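Local atomic coordinates of possible adhesin (Caldicellulosiruptor kronotskyensis, PDB entry 4WA0), a protein that probably mediates attachment of the cell to cellulose, this chain being its C-terminal beta-helix domain, which binds a magnesium ion. Residues 42-56 / 68-82. Sequence-based numbering, arbitrary orientation.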
ATOM      1  N   GLY A  42      -4.330   9.911   6.604  1.00 10.92           N
ATOM      2  CA  GLY A  42      -3.064  10.265   7.140  1.00 11.90           C
ATOM      3  C   GLY A  42      -1.927   9.280   6.980  1.00 11.67           C
ATOM      4  O   GLY A  42      -0.937   9.358   7.714  1.00 12.60           O
ATOM      5  N   ALA A  43      -2.043   8.412   6.017  1.00 11.03           N
ATOM      6  CA  ALA A  43      -0.980   7.438   5.673  1.00  9.77           C
ATOM      7  C   ALA A  43       0.185   8.175   5.046  1.00  9.66           C
ATOM      8  O   ALA A  43       0.033   8.814   4.033  1.00  9.15           O
ATOM      9  CB  ALA A  43      -1.502   6.365   4.756  1.00  9.80           C
ATOM     10  N   VAL A  44       1.368   7.943   5.599  1.00  8.79           N
ATOM     11  CA  VAL A  44       2.614   8.431   5.024  1.00  9.54           C
ATOM     12  C   VAL A  44       3.572   7.249   4.876  1.00  9.72           C
ATOM     13  O   VAL A  44       4.058   6.711   5.851  1.00  9.47           O
ATOM     14  CB  VAL A  44       3.261   9.550   5.852  1.00  8.78           C
ATOM     15  CG1 VAL A  44       4.546   9.962   5.158  1.00  9.69           C
ATOM     16  CG2 VAL A  44       2.386  10.748   5.965  1.00  8.57           C
ATOM     17  N   PHE A  45       3.756   6.793   3.633  1.00  9.99           N
ATOM     18  CA  PHE A  45       4.566   5.613   3.354  1.00 10.32           C
ATOM     19  C   PHE A  45       5.758   6.010   2.486  1.00 10.92           C
ATOM     20  O   PHE A  45       5.637   6.799   1.493  1.00 10.68           O
ATOM     21  CB  PHE A  45       3.747   4.578   2.573  1.00 10.97           C
ATOM     22  CG  PHE A  45       2.532   3.989   3.253  1.00 10.35           C
ATOM     23  CD1 PHE A  45       2.236   4.139   4.611  1.00 11.13           C
ATOM     24  CD2 PHE A  45       1.659   3.210   2.482  1.00 11.86           C
ATOM     25  CE1 PHE A  45       1.115   3.569   5.161  1.00 11.78           C
ATOM     26  CE2 PHE A  45       0.551   2.633   3.049  1.00 11.06           C
ATOM     27  CZ  PHE A  45       0.287   2.791   4.384  1.00 12.34           C
ATOM     28  N   ASN A  46       6.878   5.363   2.749  1.00 10.88           N
ATOM     29  CA  ASN A  46       8.006   5.345   1.826  1.00 11.72           C
ATOM     30  C   ASN A  46       8.446   3.879   1.773  1.00 11.37           C
ATOM     31  O   ASN A  46       9.268   3.454   2.615  1.00 11.25           O
ATOM     32  CB  ASN A  46       9.104   6.235   2.325  1.00 14.59           C
ATOM     33  CG  ASN A  46      10.336   6.220   1.426  1.00 18.73           C
ATOM     34  OD1 ASN A  46      10.224   6.190   0.182  1.00 23.92           O
ATOM     35  ND2 ASN A  46      11.519   6.331   2.034  1.00 22.70           N
ATOM     36  N   ILE A  47       7.855   3.107   0.845  1.00 10.01           N
ATOM     37  CA  ILE A  47       8.000   1.677   0.780  1.00 10.80           C
ATOM     38  C   ILE A  47       8.331   1.176  -0.580  1.00 11.62           C
ATOM     39  O   ILE A  47       8.308   1.918  -1.572  1.00 11.74           O
ATOM     40  CB  ILE A  47       6.704   0.969   1.305  1.00 10.49           C
ATOM     41  CG1 ILE A  47       5.496   1.329   0.430  1.00 10.59           C
ATOM     42  CG2 ILE A  47       6.533   1.286   2.785  1.00 12.86           C
ATOM     43  CD1 ILE A  47       4.181   0.766   0.896  1.00 10.25           C
ATOM     44  N   ASP A  48       8.694  -0.100  -0.664  1.00 12.93           N
ATOM     45  CA  ASP A  48       9.063  -0.657  -1.942  1.00 13.09           C
ATOM     46  C   ASP A  48       7.880  -1.125  -2.744  1.00 13.24           C
ATOM     47  O   ASP A  48       7.816  -0.850  -3.937  1.00 13.60           O
ATOM     48  CB  ASP A  48       9.966  -1.875  -1.760  1.00 13.31           C
ATOM     49  CG  ASP A  48      11.334  -1.533  -1.146  1.00 16.98           C
ATOM     50  OD1 ASP A  48      11.952  -0.544  -1.544  1.00 20.12           O
ATOM     51  OD2 ASP A  48      11.860  -2.280  -0.283  1.00 21.47           O
ATOM     52  N   ASN A  49       6.953  -1.848  -2.144  1.00 11.97           N
ATOM     53  CA  ASN A  49       5.819  -2.317  -2.912  1.00 11.85           C
ATOM     54  C   ASN A  49       4.571  -2.191  -2.009  1.00 11.20           C
ATOM     55  O   ASN A  49       4.710  -2.355  -0.784  1.00 11.19           O
ATOM     56  CB  ASN A  49       5.986  -3.759  -3.245  1.00 11.97           C
ATOM     57  CG  ASN A  49       7.208  -4.043  -4.101  1.00 13.43           C
ATOM     58  OD1 ASN A  49       7.202  -3.817  -5.322  1.00 13.06           O
ATOM     59  ND2 ASN A  49       8.267  -4.503  -3.462  1.00 15.37           N
ATOM     60  N   LEU A  50       3.419  -2.045  -2.638  1.00 11.32           N
ATOM     61  CA  LEU A  50       2.115  -1.977  -1.945  1.00 10.80           C
ATOM     62  C   LEU A  50       1.117  -2.851  -2.713  1.00 11.68           C
ATOM     63  O   LEU A  50       0.778  -2.535  -3.880  1.00 10.70           O
ATOM     64  CB  LEU A  50       1.644  -0.526  -1.893  1.00 11.22           C
ATOM     65  CG  LEU A  50       0.290  -0.163  -1.339  1.00 11.54           C
ATOM     66  CD1 LEU A  50       0.232  -0.605   0.105  1.00 12.15           C
ATOM     67  CD2 LEU A  50       0.030   1.299  -1.530  1.00 11.58           C
ATOM     68  N   ILE A  51       0.752  -3.984  -2.133  1.00 11.33           N
ATOM     69  CA  ILE A  51      -0.018  -5.017  -2.840  1.00 11.80           C
ATOM     70  C   ILE A  51      -1.327  -5.306  -2.179  1.00 12.77           C
ATOM     71  O   ILE A  51      -1.309  -5.677  -0.997  1.00 12.24           O
ATOM     72  CB  ILE A  51       0.808  -6.313  -2.971  1.00 13.02           C
ATOM     73  CG1 ILE A  51       2.089  -5.984  -3.700  1.00 13.41           C
ATOM     74  CG2 ILE A  51       0.035  -7.475  -3.636  1.00 14.17           C
ATOM     75  CD1 ILE A  51       3.162  -7.007  -3.572  1.00 15.67           C
ATOM     76  N   SER A  52      -2.400  -5.197  -2.970  1.00 12.65           N
ATOM     77  CA  SER A  52      -3.701  -5.679  -2.557  1.00 12.85           C
ATOM     78  C   SER A  52      -4.290  -6.684  -3.535  1.00 14.57           C
ATOM     79  O   SER A  52      -4.423  -6.376  -4.708  1.00 12.57           O
ATOM     80  CB  SER A  52      -4.692  -4.574  -2.392  1.00 12.01           C
ATOM     81  OG  SER A  52      -5.983  -5.098  -2.029  1.00 12.68           O
ATOM     82  N   LYS A  53      -4.610  -7.866  -3.044  1.00 15.13           N
ATOM     83  CA  LYS A  53      -5.333  -8.903  -3.856  1.00 16.08           C
ATOM     84  C   LYS A  53      -6.834  -8.761  -3.782  1.00 18.14           C
ATOM     85  O   LYS A  53      -7.576  -9.660  -4.029  1.00 25.08           O
ATOM     86  CB  LYS A  53      -4.863 -10.287  -3.496  1.00 17.82           C
ATOM     87  CG  LYS A  53      -3.379 -10.490  -3.812  1.00 19.67           C
ATOM     88  CD  LYS A  53      -3.078 -11.936  -4.246  1.00 25.46           C
ATOM     89  CE  LYS A  53      -1.748 -12.087  -4.980  1.00 25.76           C
ATOM     90  NZ  LYS A  53      -1.415 -13.526  -5.113  1.00 25.91           N
ATOM     91  N   GLY A  54      -7.293  -7.563  -3.590  1.00 14.43           N
ATOM     92  CA  GLY A  54      -8.702  -7.202  -3.504  1.00 14.67           C
ATOM     93  C   GLY A  54      -8.866  -5.764  -3.925  1.00 12.51           C
ATOM     94  O   GLY A  54      -8.146  -5.326  -4.850  1.00 11.57           O
ATOM     95  N   GLU A  55      -9.823  -5.067  -3.331  1.00 12.84           N
ATOM     96  CA  GLU A  55     -10.100  -3.693  -3.571  1.00 15.21           C
ATOM     97  C   GLU A  55      -9.064  -2.885  -2.758  1.00 15.63           C
ATOM     98  O   GLU A  55      -8.712  -3.333  -1.680  1.00 18.48           O
ATOM     99  CB  GLU A  55     -11.449  -3.357  -2.982  1.00 15.56           C
ATOM    100  CG  GLU A  55     -12.630  -4.095  -3.592  1.00 19.10           C
ATOM    101  CD  GLU A  55     -12.948  -3.731  -5.009  1.00 21.38           C
ATOM    102  OE1 GLU A  55     -12.385  -2.775  -5.574  1.00 21.04           O
ATOM    103  OE2 GLU A  55     -13.865  -4.389  -5.553  1.00 26.80           O
HETATM  104  N   MSE A  56      -8.587  -1.744  -3.259  1.00 13.07           N
HETATM  105  CA  MSE A  56      -7.796  -0.804  -2.446  1.00 12.50           C
HETATM  106  C   MSE A  56      -8.591   0.421  -2.341  1.00 12.85           C
HETATM  107  O   MSE A  56      -9.107   0.943  -3.336  1.00 12.94           O
HETATM  108  CB  MSE A  56      -6.458  -0.450  -3.068  1.00 12.54           C
HETATM  109  CG  MSE A  56      -5.587   0.486  -2.219  1.00 13.96           C
HETATM  110 SE   MSE A  56      -3.749   0.534  -2.939  1.00 17.03          SE
HETATM  111  CE  MSE A  56      -2.976  -1.200  -2.801  1.00 20.45           C
ATOM    112  N   ASP A  68      -2.578  14.738   5.520  1.00 11.76           N
ATOM    113  CA  ASP A  68      -2.745  14.301   4.119  1.00 10.41           C
ATOM    114  C   ASP A  68      -2.123  12.900   4.023  1.00 11.84           C
ATOM    115  O   ASP A  68      -1.355  12.517   4.882  1.00 11.13           O
ATOM    116  CB  ASP A  68      -2.009  15.225   3.153  1.00 10.74           C
ATOM    117  CG  ASP A  68      -2.655  16.631   3.022  1.00 12.25           C
ATOM    118  OD1 ASP A  68      -3.877  16.761   3.127  1.00 12.98           O
ATOM    119  OD2 ASP A  68      -1.890  17.595   2.768  1.00 13.26           O
ATOM    120  N   ASN A  69      -2.450  12.195   2.947  1.00  9.80           N
ATOM    121  CA  ASN A  69      -1.793  10.935   2.619  1.00  9.20           C
ATOM    122  C   ASN A  69      -0.653  11.284   1.724  1.00 10.54           C
ATOM    123  O   ASN A  69      -0.824  12.045   0.730  1.00  9.82           O
ATOM    124  CB  ASN A  69      -2.770  10.043   1.898  1.00  9.73           C
ATOM    125  CG  ASN A  69      -3.976   9.706   2.734  1.00 11.14           C
ATOM    126  OD1 ASN A  69      -3.880   9.227   3.869  1.00 12.36           O
ATOM    127  ND2 ASN A  69      -5.174  10.006   2.178  1.00 12.14           N
ATOM    128  N   ASN A  70       0.468  10.669   1.995  0.73 10.66           N
ATOM    129  CA  ASN A  70       1.662  10.855   1.168  0.73 11.84           C
ATOM    130  C   ASN A  70       2.352   9.492   1.004  0.73 12.45           C
ATOM    131  O   ASN A  70       3.100   9.025   1.861  0.73 11.33           O
ATOM    132  CB  ASN A  70       2.543  11.839   1.881  0.73 14.10           C
ATOM    133  CG  ASN A  70       3.705  12.302   1.047  0.73 16.33           C
ATOM    134  OD1 ASN A  70       3.676  12.166  -0.154  0.73 18.76           O
ATOM    135  ND2 ASN A  70       4.653  13.017   1.689  0.73 15.97           N
ATOM    136  N   ILE A  71       2.070   8.853  -0.130  1.00 12.11           N
ATOM    137  CA  ILE A  71       2.364   7.441  -0.328  1.00 12.95           C
ATOM    138  C   ILE A  71       3.406   7.394  -1.413  1.00 12.56           C
ATOM    139  O   ILE A  71       3.115   7.771  -2.544  1.00 14.07           O
ATOM    140  CB  ILE A  71       1.086   6.655  -0.648  1.00 13.36           C
ATOM    141  CG1 ILE A  71       0.168   6.635   0.599  1.00 15.38           C
ATOM    142  CG2 ILE A  71       1.424   5.283  -1.157  1.00 13.25           C
ATOM    143  CD1 ILE A  71      -1.201   6.180   0.318  1.00 15.85           C
ATOM    144  N   VAL A  72       4.600   6.914  -1.081  1.00 11.32           N
ATOM    145  CA  VAL A  72       5.651   6.788  -2.056  1.00 11.42           C
ATOM    146  C   VAL A  72       6.070   5.336  -2.084  1.00 10.93           C
ATOM    147  O   VAL A  72       6.328   4.742  -1.034  1.00 11.69           O
ATOM    148  CB  VAL A  72       6.879   7.677  -1.690  1.00 10.87           C
ATOM    149  CG1 VAL A  72       8.037   7.400  -2.595  1.00 12.13           C
ATOM    150  CG2 VAL A  72       6.494   9.166  -1.610  1.00 12.71           C
ATOM    151  N   VAL A  73       6.028   4.776  -3.301  1.00 11.05           N
ATOM    152  CA  VAL A  73       6.227   3.366  -3.560  1.00 11.45           C
ATOM    153  C   VAL A  73       7.305   3.266  -4.623  1.00 13.26           C
ATOM    154  O   VAL A  73       7.131   3.733  -5.763  1.00 13.83           O
ATOM    155  CB  VAL A  73       4.928   2.681  -3.989  1.00 11.46           C
ATOM    156  CG1 VAL A  73       5.196   1.200  -4.268  1.00 12.50           C
ATOM    157  CG2 VAL A  73       3.797   2.846  -2.930  1.00 11.55           C
ATOM    158  N   ARG A  74       8.424   2.655  -4.251  1.00 12.68           N
ATOM    159  CA  ARG A  74       9.613   2.668  -5.085  1.00 14.75           C
ATOM    160  C   ARG A  74       9.514   1.729  -6.255  1.00 13.94           C
ATOM    161  O   ARG A  74      10.242   1.914  -7.253  1.00 13.39           O
ATOM    162  CB  ARG A  74      10.865   2.336  -4.270  1.00 17.56           C
ATOM    163  CG  ARG A  74      11.179   3.309  -3.148  1.00 21.61           C
ATOM    164  CD  ARG A  74      12.355   2.714  -2.377  1.00 25.47           C
ATOM    165  NE  ARG A  74      12.594   3.449  -1.173  1.00 32.39           N
ATOM    166  CZ  ARG A  74      12.584   2.961   0.067  1.00 32.22           C
ATOM    167  NH1 ARG A  74      12.437   1.682   0.323  1.00 28.58           N
ATOM    168  NH2 ARG A  74      12.890   3.796   1.058  1.00 34.46           N
ATOM    169  N   ASN A  75       8.713   0.702  -6.138  1.00 13.31           N
ATOM    170  CA  ASN A  75       8.536  -0.270  -7.159  1.00 13.81           C
ATOM    171  C   ASN A  75       7.043  -0.330  -7.547  1.00 14.37           C
ATOM    172  O   ASN A  75       6.592   0.535  -8.268  1.00 14.05           O
ATOM    173  CB  ASN A  75       9.201  -1.622  -6.785  1.00 14.63           C
ATOM    174  CG  ASN A  75       9.171  -2.553  -7.932  1.00 17.96           C
ATOM    175  OD1 ASN A  75       9.412  -2.114  -9.067  1.00 20.63           O
ATOM    176  ND2 ASN A  75       8.875  -3.813  -7.704  1.00 17.95           N
ATOM    177  N   ILE A  76       6.284  -1.302  -7.048  0.57 12.70           N
ATOM    178  CA  ILE A  76       4.974  -1.611  -7.580  0.57 13.53           C
ATOM    179  C   ILE A  76       3.821  -1.367  -6.596  0.57 12.73           C
ATOM    180  O   ILE A  76       3.914  -1.734  -5.456  0.57 12.04           O
ATOM    181  CB  ILE A  76       4.922  -3.086  -8.060  0.57 14.13           C
ATOM    182  CG1 ILE A  76       5.863  -3.288  -9.269  0.57 14.96           C
ATOM    183  CG2 ILE A  76       3.488  -3.526  -8.336  0.57 14.10           C
ATOM    184  CD1 ILE A  76       6.185  -4.721  -9.663  0.57 15.51           C
ATOM    185  N   ILE A  77       2.758  -0.724  -7.070  1.00 12.22           N
ATOM    186  CA  ILE A  77       1.430  -0.752  -6.442  1.00 11.60           C
ATOM    187  C   ILE A  77       0.640  -1.784  -7.304  1.00 12.75           C
ATOM    188  O   ILE A  77       0.422  -1.551  -8.518  1.00 13.26           O
ATOM    189  CB  ILE A  77       0.743   0.636  -6.460  1.00 11.17           C
ATOM    190  CG1 ILE A  77       1.551   1.660  -5.618  1.00 11.57           C
ATOM    191  CG2 ILE A  77      -0.680   0.542  -5.907  1.00 12.37           C
ATOM    192  CD1 ILE A  77       0.947   2.994  -5.482  1.00 11.19           C
ATOM    193  N   TYR A  78       0.120  -2.804  -6.657  1.00 12.04           N
ATOM    194  CA  TYR A  78      -0.686  -3.789  -7.326  1.00 11.56           C
ATOM    195  C   TYR A  78      -2.027  -3.828  -6.704  1.00 11.23           C
ATOM    196  O   TYR A  78      -2.126  -4.008  -5.525  1.00 10.82           O
ATOM    197  CB  TYR A  78      -0.006  -5.145  -7.285  1.00 12.96           C
ATOM    198  CG  TYR A  78      -0.814  -6.303  -7.854  1.00 13.06           C
ATOM    199  CD1 TYR A  78      -1.874  -6.838  -7.173  1.00 14.87           C
ATOM    200  CD2 TYR A  78      -0.446  -6.918  -9.041  1.00 15.36           C
ATOM    201  CE1 TYR A  78      -2.593  -7.958  -7.653  1.00 15.84           C
ATOM    202  CE2 TYR A  78      -1.185  -7.994  -9.552  1.00 15.21           C
ATOM    203  CZ  TYR A  78      -2.266  -8.475  -8.865  1.00 17.02           C
ATOM    204  OH  TYR A  78      -3.001  -9.565  -9.255  1.00 19.72           O
ATOM    205  N   VAL A  79      -3.061  -3.671  -7.509  1.00 11.08           N
ATOM    206  CA  VAL A  79      -4.455  -3.754  -7.013  1.00 11.80           C
ATOM    207  C   VAL A  79      -5.196  -4.737  -7.890  1.00 13.54           C
ATOM    208  O   VAL A  79      -5.406  -4.493  -9.087  1.00 13.98           O
ATOM    209  CB  VAL A  79      -5.131  -2.392  -7.037  1.00 11.75           C
ATOM    210  CG1 VAL A  79      -6.555  -2.460  -6.459  1.00 11.88           C
ATOM    211  CG2 VAL A  79      -4.308  -1.365  -6.245  1.00 12.06           C
ATOM    212  N   GLU A  80      -5.630  -5.857  -7.314  0.64 12.49           N
ATOM    213  CA  GLU A  80      -6.344  -6.851  -8.125  0.64 14.00           C
ATOM    214  C   GLU A  80      -7.705  -6.350  -8.662  0.64 13.93           C
ATOM    215  O   GLU A  80      -8.098  -6.661  -9.814  0.64 15.27           O
ATOM    216  CB  GLU A  80      -6.494  -8.142  -7.294  0.64 16.05           C
ATOM    217  CG  GLU A  80      -7.211  -9.274  -8.031  0.64 19.74           C
ATOM    218  CD  GLU A  80      -7.666 -10.423  -7.127  0.64 21.56           C
ATOM    219  OE1 GLU A  80      -6.818 -11.145  -6.610  0.64 23.50           O
ATOM    220  OE2 GLU A  80      -8.906 -10.653  -6.981  0.64 26.12           O
ATOM    221  N   LYS A  81      -8.448  -5.611  -7.834  1.00 13.16           N
ATOM    222  CA  LYS A  81      -9.776  -5.065  -8.213  1.00 13.60           C
ATOM    223  C   LYS A  81      -9.673  -3.573  -8.466  1.00 11.44           C
ATOM    224  O   LYS A  81      -8.815  -3.213  -9.286  1.00 12.84           O
ATOM    225  CB  LYS A  81     -10.858  -5.531  -7.220  1.00 12.69           C
ATOM    226  CG  LYS A  81     -10.869  -7.050  -7.069  1.00 16.49           C
ATOM    227  CD  LYS A  81     -11.930  -7.501  -6.090  1.00 17.14           C
ATOM    228  CE  LYS A  81     -11.862  -9.035  -5.977  1.00 22.30           C
ATOM    229  NZ  LYS A  81     -12.912  -9.440  -5.019  1.00 22.40           N
ATOM    230  N   SER A  82     -10.553  -2.753  -7.897  1.00 12.69           N
ATOM    231  CA  SER A  82     -10.527  -1.347  -8.102  1.00 15.25           C
ATOM    232  C   SER A  82      -9.690  -0.621  -7.038  1.00 13.08           C
ATOM    233  O   SER A  82      -9.506  -1.138  -5.883  1.00 11.47           O
ATOM    234  CB  SER A  82     -11.947  -0.843  -8.029  1.00 17.63           C
ATOM    235  OG  SER A  82     -12.601  -1.333  -9.201  1.00 24.05           O
TER
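F45 lies beside I71, and I47 beside V73, each pair pointing the same way into the core of a beta-helix. Segments 42-56 and 68-82 are successive coils of this helix. Strand 44-47 runs parallel to 69-73, and strand 50-52 to 76-79. F45 CD2 sits 4.2 Å from I71 CG1. V73 bridges the corner: its CG2 touches both I47 CG1 and L50 CB. From the next face, the selenomethionine M56 reaches inward and lays CE 3.7 Å from V79 CG2. Its chain is straight until chi3 (-63°), where it bends.

At the corner two asparagines pair. N49 and N75 lie side by side with their amide planes nearly perpendicular, 82° apart. N75 ND2 meets N49 OD1 at 2.9 Å, in the carbonyl plane and on a lone pair. The same oxygen also accepts from I76 N, so two bonds grip it. N49 ND2 turns to S30 of the preceding coil.

Outside the corner, R74 has N46 O over one face of its guanidinium and D48 at the edge. The N46 amide crosses it obliquely. R74 NH1 forms a salt bridge with D48 OD1 at 2.9 Å. The oxygen is in the guanidinium plane, but the nitrogen stands above the carboxylate plane. R74 NH2 bonds to N28, and N46 ND2 to E27, both one coil back.

On the outer side of the 50-52/76-79 ladder, Y78 swings its ring across I51, CG anti to the backbone N (chi1 175°). I51 CG2 touches Y78 CD1 at 4.1 Å. Helix 217-224 packs on both side chains through I222. Further along, E55 bends at chi2, and its carboxylate comes against K81 CB. E55 OE1 accepts from S82 N at 3.0 Å, with the donor above the carboxylate plane.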